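PDB 3EZH: Nitrate/nitrite sensor protein narX from Escherichia coli K12, which senses nitrate and nitrite in the periplasm and relays the signal as a histidine kinase to the response regulators NarL and NarP. Local coordinates for residues A[15-20]-A[92-97]; A[20-25]-A[37-42]. One frame throughout, in Å; residues are numbered along the deposited sequence.

In the fold
Both contacts lie in the periplasmic sensor domain, a four-helix bundle, and both use helix 6-25. Their centres are about 9 Å apart, and they share Ser-20. Interaction 1 joins this helix to helix 87-113, closing a span of 71 mostly helical residues; interaction 2 joins it to helix 34-44 and is nested within that span. Segments 15-20 and 20-25 thus come first along the chain, then 37-42, then 92-97. Helix 6-25 is therefore held by two partners at once, while it also touches the second subunit. Nitrate sits there beside interaction 1, so the helix that binds the signal is packed directly against the rest of the domain.

Interaction 1: A[15-20]-A[92-97]. With NO3 (nitrate ion), chain C.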
ATOM      1  N   SER A  15      -3.918   0.770  -0.559  1.00 18.01           N
ATOM      2  CA  SER A  15      -3.801  -0.617  -0.971  1.00 16.75           C
ATOM      3  C   SER A  15      -3.710  -0.820  -2.473  1.00 15.60           C
ATOM      4  O   SER A  15      -3.254  -1.863  -2.913  1.00 18.81           O
ATOM      5  CB  SER A  15      -4.941  -1.478  -0.395  1.00 19.73           C
ATOM      6  OG  SER A  15      -6.135  -1.429  -1.204  1.00 21.61           O
ATOM      7  N   LEU A  16      -4.189   0.140  -3.269  1.00 16.90           N
ATOM      8  CA  LEU A  16      -4.041  -0.000  -4.700  1.00 16.01           C
ATOM      9  C   LEU A  16      -2.551  -0.065  -5.110  1.00 17.53           C
ATOM     10  O   LEU A  16      -2.239  -0.598  -6.172  1.00 18.69           O
ATOM     11  CB  LEU A  16      -4.670   1.226  -5.418  1.00 17.23           C
ATOM     12  CG  LEU A  16      -6.207   1.207  -5.262  1.00 16.68           C
ATOM     13  CD1 LEU A  16      -6.752   2.595  -5.718  1.00 23.24           C
ATOM     14  CD2 LEU A  16      -6.853   0.090  -6.123  1.00 21.22           C
ATOM     15  N   ARG A  17      -1.668   0.511  -4.289  1.00 17.30           N
ATOM     16  CA  ARG A  17      -0.240   0.486  -4.616  1.00 16.23           C
ATOM     17  C   ARG A  17       0.241  -0.929  -4.445  1.00 19.50           C
ATOM     18  O   ARG A  17       0.936  -1.483  -5.277  1.00 18.52           O
ATOM     19  CB  ARG A  17       0.521   1.414  -3.667  1.00 18.71           C
ATOM     20  CG  ARG A  17       0.017   2.895  -3.723  1.00 16.58           C
ATOM     21  CD  ARG A  17       0.803   3.733  -2.770  1.00 19.02           C
ATOM     22  NE  ARG A  17       0.488   3.428  -1.367  1.00 19.34           N
ATOM     23  CZ  ARG A  17       0.648   4.271  -0.345  1.00 24.31           C
ATOM     24  NH1 ARG A  17       1.140   5.521  -0.524  1.00 21.34           N
ATOM     25  NH2 ARG A  17       0.286   3.847   0.872  1.00 22.60           N
HETATM   26  N   MSE A  18      -0.115  -1.526  -3.309  1.00 19.91           N
HETATM   27  CA  MSE A  18       0.260  -2.909  -3.138  1.00 19.36           C
HETATM   28  C   MSE A  18      -0.348  -3.785  -4.242  1.00 19.51           C
HETATM   29  O   MSE A  18       0.320  -4.701  -4.755  1.00 18.16           O
HETATM   30  CB  MSE A  18      -0.269  -3.430  -1.771  1.00 21.24           C
HETATM   31  CG  MSE A  18       0.067  -4.912  -1.507  1.00 20.74           C
HETATM   32 SE   MSE A  18      -1.357  -6.150  -2.144  1.00 32.34          SE
HETATM   33  CE  MSE A  18      -2.652  -5.836  -0.771  1.00 31.84           C
ATOM     34  N   GLN A  19      -1.613  -3.510  -4.632  1.00 16.14           N
ATOM     35  CA  GLN A  19      -2.230  -4.384  -5.598  1.00 15.41           C
ATOM     36  C   GLN A  19      -1.590  -4.301  -6.952  1.00 20.56           C
ATOM     37  O   GLN A  19      -1.607  -5.296  -7.721  1.00 19.12           O
ATOM     38  CB  GLN A  19      -3.737  -4.124  -5.647  1.00 18.00           C
ATOM     39  CG  GLN A  19      -4.473  -4.423  -4.345  1.00 18.35           C
ATOM     40  CD  GLN A  19      -5.986  -4.170  -4.499  1.00 19.69           C
ATOM     41  OE1 GLN A  19      -6.619  -4.745  -5.375  1.00 23.27           O
ATOM     42  NE2 GLN A  19      -6.537  -3.251  -3.683  1.00 20.99           N
ATOM     43  N   SER A  20      -1.028  -3.096  -7.220  1.00 17.22           N
ATOM     44  CA  SER A  20      -0.309  -2.882  -8.468  1.00 20.61           C
ATOM     45  C   SER A  20       0.950  -3.747  -8.553  1.00 15.84           C
ATOM     46  O   SER A  20       1.195  -4.412  -9.589  1.00 18.09           O
ATOM     47  CB  SER A  20       0.101  -1.384  -8.618  1.00 17.92           C
ATOM     48  OG  SER A  20      -1.062  -0.574  -8.734  1.00 19.32           O
ATOM     49  N   GLN A  92       5.410   3.942 -12.131  1.00 15.09           N
ATOM     50  CA  GLN A  92       4.833   5.288 -12.201  1.00 16.79           C
ATOM     51  C   GLN A  92       3.391   5.330 -11.695  1.00 17.34           C
ATOM     52  O   GLN A  92       2.963   6.298 -11.124  1.00 18.46           O
ATOM     53  CB  GLN A  92       4.858   5.801 -13.660  1.00 19.64           C
ATOM     54  CG  GLN A  92       4.576   7.299 -13.744  1.00 16.93           C
ATOM     55  CD  GLN A  92       5.526   8.136 -12.910  1.00 15.00           C
ATOM     56  OE1 GLN A  92       6.721   7.945 -12.956  1.00 22.39           O
ATOM     57  NE2 GLN A  92       4.998   9.068 -12.183  1.00 20.18           N
ATOM     58  N   PHE A  93       2.645   4.247 -11.884  1.00 16.62           N
ATOM     59  CA  PHE A  93       1.287   4.244 -11.410  1.00 15.61           C
ATOM     60  C   PHE A  93       1.288   4.362  -9.894  1.00 15.84           C
ATOM     61  O   PHE A  93       0.413   4.993  -9.323  1.00 19.60           O
ATOM     62  CB  PHE A  93       0.566   2.957 -11.914  1.00 14.89           C
ATOM     63  CG  PHE A  93      -0.922   2.980 -11.738  1.00 19.18           C
ATOM     64  CD1 PHE A  93      -1.747   3.731 -12.609  1.00 21.34           C
ATOM     65  CD2 PHE A  93      -1.526   2.233 -10.725  1.00 20.66           C
ATOM     66  CE1 PHE A  93      -3.164   3.741 -12.457  1.00 23.53           C
ATOM     67  CE2 PHE A  93      -2.951   2.251 -10.583  1.00 21.87           C
ATOM     68  CZ  PHE A  93      -3.763   2.990 -11.425  1.00 23.24           C
ATOM     69  N   VAL A  94       2.180   3.616  -9.237  1.00 16.80           N
ATOM     70  CA  VAL A  94       2.280   3.685  -7.792  1.00 15.85           C
ATOM     71  C   VAL A  94       2.734   5.094  -7.380  1.00 17.53           C
ATOM     72  O   VAL A  94       2.317   5.592  -6.362  1.00 17.85           O
ATOM     73  CB  VAL A  94       3.256   2.626  -7.314  1.00 16.56           C
ATOM     74  CG1 VAL A  94       3.655   2.868  -5.868  1.00 17.06           C
ATOM     75  CG2 VAL A  94       2.570   1.278  -7.551  1.00 18.69           C
ATOM     76  N   ALA A  95       3.582   5.773  -8.175  1.00 16.44           N
ATOM     77  CA  ALA A  95       3.949   7.142  -7.780  1.00 15.38           C
ATOM     78  C   ALA A  95       2.732   8.059  -7.870  1.00 16.65           C
ATOM     79  O   ALA A  95       2.530   8.952  -7.014  1.00 20.37           O
ATOM     80  CB  ALA A  95       5.071   7.683  -8.744  1.00 17.20           C
ATOM     81  N   GLY A  96       1.918   7.884  -8.915  1.00 18.67           N
ATOM     82  CA  GLY A  96       0.693   8.677  -9.045  1.00 17.59           C
ATOM     83  C   GLY A  96      -0.256   8.374  -7.879  1.00 18.54           C
ATOM     84  O   GLY A  96      -0.921   9.242  -7.362  1.00 18.95           O
ATOM     85  N   LEU A  97      -0.336   7.089  -7.498  1.00 19.50           N
ATOM     86  CA  LEU A  97      -1.178   6.749  -6.320  1.00 19.36           C
ATOM     87  C   LEU A  97      -0.622   7.401  -5.075  1.00 18.83           C
ATOM     88  O   LEU A  97      -1.392   7.794  -4.205  1.00 21.58           O
ATOM     89  CB  LEU A  97      -1.228   5.222  -6.098  1.00 16.85           C
ATOM     90  CG  LEU A  97      -2.141   4.514  -7.132  1.00 21.39           C
ATOM     91  CD1 LEU A  97      -1.789   2.953  -7.140  1.00 18.14           C
ATOM     92  CD2 LEU A  97      -3.589   4.768  -6.800  1.00 21.70           C
TER
HETATM   93  N   NO3 C   1      -0.240   0.346   0.325  1.00 28.45           N
HETATM   94  O1  NO3 C   1      -0.624  -0.828   0.164  1.00 22.29           O
HETATM   95  O2  NO3 C   1       0.769   0.651  -0.233  1.00 22.28           O
HETATM   96  O3  NO3 C   1      -0.901   1.085   1.056  1.00 25.61           O
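Leu-97 and the aliphatic stem of Arg-17 slide past each other in opposite directions, with Arg-17 CG 3.6 Å from Leu-97 CB. Leu-16 meets the same leucine at about a right angle, its CB 3.8 Å from Leu-97 CD1. One turn before Leu-97, Val-94 puts CG2 3.8 Å from Ser-20 CB, while CG1 faces the CB of Arg-17. Segments 15-20 and 92-97 run nearly antiparallel, their axes 9.2 Å apart at closest, with these apolar touches between them.

Ser-20 turns its hydroxyl back on its own helix: Ser-20 OG donates to Leu-16 O at 2.8 Å, and the backbone N of Ser-20 reaches that oxygen from the other face of its plane. Ser-20 OG also lies at the edge of the Phe-93 ring, 3.5 Å from Phe-93 CD2.

Arg-17 bends at chi3 (-71°), which swings its guanidinium back to the nitrate, and the ion lies at the edge of that group. Arg-17 NH2 gives a nearly straight bond to O3 of the nitrate (3.0 Å, 175°), whereas Arg-17 NE reaches nitrate O2 at 3.0 Å less squarely, at 139°. Arg-17 NH2 of the second subunit binds the same ion, so nitrate bridges the dimer interface between two arginines. NH1 makes a salt bridge with Asp-98 and a hydrogen bond to Asn-11 of the second subunit, so that, with the nitrate, the guanidinium is probably held against turning.

In the bundle, helix 34-44 flanks Leu-16 and Ser-20 through Met-40, and helix 59-79 packs on Phe-93 and Leu-97 through Leu-65.

Interaction 2: A[20-25]-A[37-42]; sequences SYRLLA and IKEMEQ
Arg-22 NH2 and Glu-39 OE1 form the salt bridge of this contact, 3.0 Å apart. As a hydrogen bond it is weak: the N-H...O angle is 122°, and the guanidinium and carboxylate planes stand 50° apart. The grip is one-sided too, since Glu-39 OE2 lies 3.9 Å from Arg-22 NH2. Glu-39 reaches across with CG anti to its backbone N and the chain extended beyond it, and Arg-22, bent at chi3 (75°), crosses it at about a right angle. An alanine in place of Glu-39 would probably leave the Arg-22 charge without its mate here and its guanidinium freer to turn.

Away from this pair, toward helix 59-79, the contact is apolar. Leu-23 CD2 touches Ile-37 CG1 at 4.0 Å, and Leu-23 CD1 meets SE of Met-40, a selenomethionine in this crystal, at 3.8 Å. The stretched chain of Met-40 brings its CE into a close packing touch with Ser-20 OG, 3.2 Å away; that hydroxyl is hydrogen-bonded to Leu-16 O. Trp-69, Ile-74 and Met-78 of helix 59-79 pack on Met-40, Leu-23 and Ile-37 in turn.

Helices 6-25 and 34-44 are successive in the chain and neighbours in the sensor domain's four-helix bundle. Buried leucine, isoleucine and selenomethionine join segments 20-25 and 37-42, which run nearly antiparallel, while a single poorly aligned ion pair ties them at the more exposed flank.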
ATOM      1  N   SER A  20      -1.028  -3.096  -7.220  1.00 17.22           N
ATOM      2  CA  SER A  20      -0.309  -2.882  -8.468  1.00 20.61           C
ATOM      3  C   SER A  20       0.950  -3.747  -8.553  1.00 15.84           C
ATOM      4  O   SER A  20       1.195  -4.412  -9.589  1.00 18.09           O
ATOM      5  CB  SER A  20       0.101  -1.384  -8.618  1.00 17.92           C
ATOM      6  OG  SER A  20      -1.062  -0.574  -8.734  1.00 19.32           O
ATOM      7  N   TYR A  21       1.743  -3.755  -7.476  1.00 17.32           N
ATOM      8  CA  TYR A  21       2.971  -4.520  -7.494  1.00 17.38           C
ATOM      9  C   TYR A  21       2.664  -5.999  -7.307  1.00 17.05           C
ATOM     10  O   TYR A  21       3.448  -6.843  -7.746  1.00 17.20           O
ATOM     11  CB  TYR A  21       3.961  -4.044  -6.435  1.00 19.06           C
ATOM     12  CG  TYR A  21       4.976  -3.012  -7.019  1.00 13.75           C
ATOM     13  CD1 TYR A  21       5.962  -3.446  -7.887  1.00 13.85           C
ATOM     14  CD2 TYR A  21       4.878  -1.664  -6.731  1.00 15.79           C
ATOM     15  CE1 TYR A  21       6.850  -2.518  -8.473  1.00 21.42           C
ATOM     16  CE2 TYR A  21       5.757  -0.738  -7.324  1.00 17.98           C
ATOM     17  CZ  TYR A  21       6.708  -1.189  -8.179  1.00 16.86           C
ATOM     18  OH  TYR A  21       7.591  -0.271  -8.789  1.00 19.55           O
ATOM     19  N   ARG A  22       1.565  -6.300  -6.637  1.00 17.62           N
ATOM     20  CA  ARG A  22       1.203  -7.729  -6.557  1.00 18.04           C
ATOM     21  C   ARG A  22       0.890  -8.272  -7.952  1.00 19.35           C
ATOM     22  O   ARG A  22       1.246  -9.427  -8.244  1.00 20.84           O
ATOM     23  CB  ARG A  22      -0.018  -7.935  -5.599  1.00 16.78           C
ATOM     24  CG  ARG A  22      -0.510  -9.420  -5.565  1.00 17.32           C
ATOM     25  CD  ARG A  22      -1.442  -9.529  -4.293  1.00 16.85           C
ATOM     26  NE  ARG A  22      -2.720  -8.897  -4.555  1.00 18.22           N
ATOM     27  CZ  ARG A  22      -3.703  -8.735  -3.654  1.00 20.86           C
ATOM     28  NH1 ARG A  22      -3.543  -9.142  -2.386  1.00 21.68           N
ATOM     29  NH2 ARG A  22      -4.887  -8.206  -4.046  1.00 20.60           N
ATOM     30  N   LEU A  23       0.187  -7.501  -8.822  1.00 17.40           N
ATOM     31  CA  LEU A  23      -0.050  -7.997 -10.165  1.00 15.87           C
ATOM     32  C   LEU A  23       1.287  -8.070 -10.934  1.00 19.77           C
ATOM     33  O   LEU A  23       1.507  -8.960 -11.708  1.00 17.62           O
ATOM     34  CB  LEU A  23      -1.035  -7.067 -10.887  1.00 20.58           C
ATOM     35  CG  LEU A  23      -2.510  -7.310 -10.562  1.00 21.49           C
ATOM     36  CD1 LEU A  23      -3.458  -6.220 -11.125  1.00 23.07           C
ATOM     37  CD2 LEU A  23      -2.916  -8.659 -11.219  1.00 25.81           C
ATOM     38  N   LEU A  24       2.184  -7.102 -10.713  1.00 19.51           N
ATOM     39  CA  LEU A  24       3.479  -7.169 -11.417  1.00 16.82           C
ATOM     40  C   LEU A  24       4.229  -8.430 -11.016  1.00 19.18           C
ATOM     41  O   LEU A  24       4.826  -9.096 -11.846  1.00 16.73           O
ATOM     42  CB  LEU A  24       4.315  -5.916 -11.122  1.00 15.57           C
ATOM     43  CG  LEU A  24       5.653  -5.926 -11.952  1.00 18.20           C
ATOM     44  CD1 LEU A  24       5.395  -5.826 -13.469  1.00 19.18           C
ATOM     45  CD2 LEU A  24       6.477  -4.749 -11.501  1.00 17.49           C
ATOM     46  N   ALA A  25       4.249  -8.717  -9.711  1.00 17.62           N
ATOM     47  CA  ALA A  25       4.928  -9.913  -9.218  1.00 18.76           C
ATOM     48  C   ALA A  25       4.331 -11.190  -9.765  1.00 20.74           C
ATOM     49  O   ALA A  25       4.969 -12.243  -9.656  1.00 25.12           O
ATOM     50  CB  ALA A  25       4.883  -9.947  -7.710  1.00 19.46           C
ATOM     51  N   ILE A  37      -7.451  -8.909 -10.514  1.00 24.43           N
ATOM     52  CA  ILE A  37      -7.856  -7.746 -11.328  1.00 22.97           C
ATOM     53  C   ILE A  37      -9.255  -7.293 -10.913  1.00 23.92           C
ATOM     54  O   ILE A  37      -9.530  -6.123 -10.748  1.00 24.89           O
ATOM     55  CB  ILE A  37      -7.803  -8.085 -12.819  1.00 27.95           C
ATOM     56  CG1 ILE A  37      -6.370  -8.405 -13.207  1.00 30.72           C
ATOM     57  CG2 ILE A  37      -8.285  -6.905 -13.690  1.00 25.20           C
ATOM     58  CD1 ILE A  37      -6.232  -8.796 -14.658  1.00 28.04           C
ATOM     59  N   LYS A  38     -10.173  -8.221 -10.682  1.00 26.52           N
ATOM     60  CA  LYS A  38     -11.499  -7.731 -10.265  1.00 28.80           C
ATOM     61  C   LYS A  38     -11.467  -7.062  -8.882  1.00 26.38           C
ATOM     62  O   LYS A  38     -12.204  -6.109  -8.654  1.00 27.36           O
ATOM     63  CB  LYS A  38     -12.535  -8.876 -10.255  1.00 35.58           C
ATOM     64  CG  LYS A  38     -12.647  -9.608 -11.606  1.00 44.71           C
ATOM     65  CD  LYS A  38     -12.680  -8.643 -12.799  1.00 54.75           C
ATOM     66  CE  LYS A  38     -13.836  -7.650 -12.700  1.00 59.03           C
ATOM     67  NZ  LYS A  38     -13.474  -6.274 -13.199  1.00 56.54           N
ATOM     68  N   GLU A  39     -10.632  -7.557  -7.972  1.00 24.74           N
ATOM     69  CA  GLU A  39     -10.518  -6.953  -6.664  1.00 25.54           C
ATOM     70  C   GLU A  39      -9.978  -5.528  -6.820  1.00 26.83           C
ATOM     71  O   GLU A  39     -10.462  -4.583  -6.165  1.00 27.04           O
ATOM     72  CB  GLU A  39      -9.550  -7.743  -5.757  1.00 26.53           C
ATOM     73  CG  GLU A  39      -9.492  -7.091  -4.388  1.00 33.17           C
ATOM     74  CD  GLU A  39      -8.414  -7.665  -3.479  1.00 34.14           C
ATOM     75  OE1 GLU A  39      -7.806  -8.688  -3.842  1.00 38.70           O
ATOM     76  OE2 GLU A  39      -8.191  -7.074  -2.395  1.00 44.97           O
HETATM   77  N   MSE A  40      -8.990  -5.368  -7.692  1.00 23.49           N
HETATM   78  CA  MSE A  40      -8.416  -4.022  -7.867  1.00 25.52           C
HETATM   79  C   MSE A  40      -9.439  -3.075  -8.541  1.00 25.45           C
HETATM   80  O   MSE A  40      -9.578  -1.888  -8.198  1.00 27.94           O
HETATM   81  CB  MSE A  40      -7.081  -4.078  -8.677  1.00 24.28           C
HETATM   82  CG  MSE A  40      -6.236  -2.905  -8.335  1.00 22.41           C
HETATM   83 SE   MSE A  40      -4.614  -3.053  -9.354  1.00 33.14          SE
HETATM   84  CE  MSE A  40      -4.176  -1.152  -9.245  1.00 29.54           C
ATOM     85  N   GLU A  41     -10.222  -3.635  -9.449  1.00 27.80           N
ATOM     86  CA  GLU A  41     -11.281  -2.868 -10.093  1.00 27.65           C
ATOM     87  C   GLU A  41     -12.286  -2.395  -9.027  1.00 27.44           C
ATOM     88  O   GLU A  41     -12.670  -1.232  -8.966  1.00 27.26           O
ATOM     89  CB  GLU A  41     -11.996  -3.769 -11.132  1.00 31.14           C
ATOM     90  CG  GLU A  41     -12.933  -3.086 -12.109  1.00 39.11           C
ATOM     91  CD  GLU A  41     -14.229  -2.560 -11.484  1.00 49.19           C
ATOM     92  OE1 GLU A  41     -14.775  -3.211 -10.556  1.00 52.30           O
ATOM     93  OE2 GLU A  41     -14.718  -1.498 -11.949  1.00 50.74           O
ATOM     94  N   GLN A  42     -12.714  -3.311  -8.162  1.00 27.91           N
ATOM     95  CA  GLN A  42     -13.701  -2.970  -7.134  1.00 29.07           C
ATOM     96  C   GLN A  42     -13.201  -1.830  -6.253  1.00 29.24           C
ATOM     97  O   GLN A  42     -13.929  -0.868  -6.005  1.00 31.44           O
ATOM     98  CB  GLN A  42     -14.002  -4.229  -6.285  1.00 29.00           C
ATOM     99  CG  GLN A  42     -14.867  -3.999  -5.014  1.00 40.29           C
ATOM    100  CD  GLN A  42     -14.103  -3.333  -3.842  1.00 51.04           C
ATOM    101  OE1 GLN A  42     -13.867  -2.118  -3.842  1.00 56.05           O
ATOM    102  NE2 GLN A  42     -13.717  -4.141  -2.841  1.00 55.45           N
TER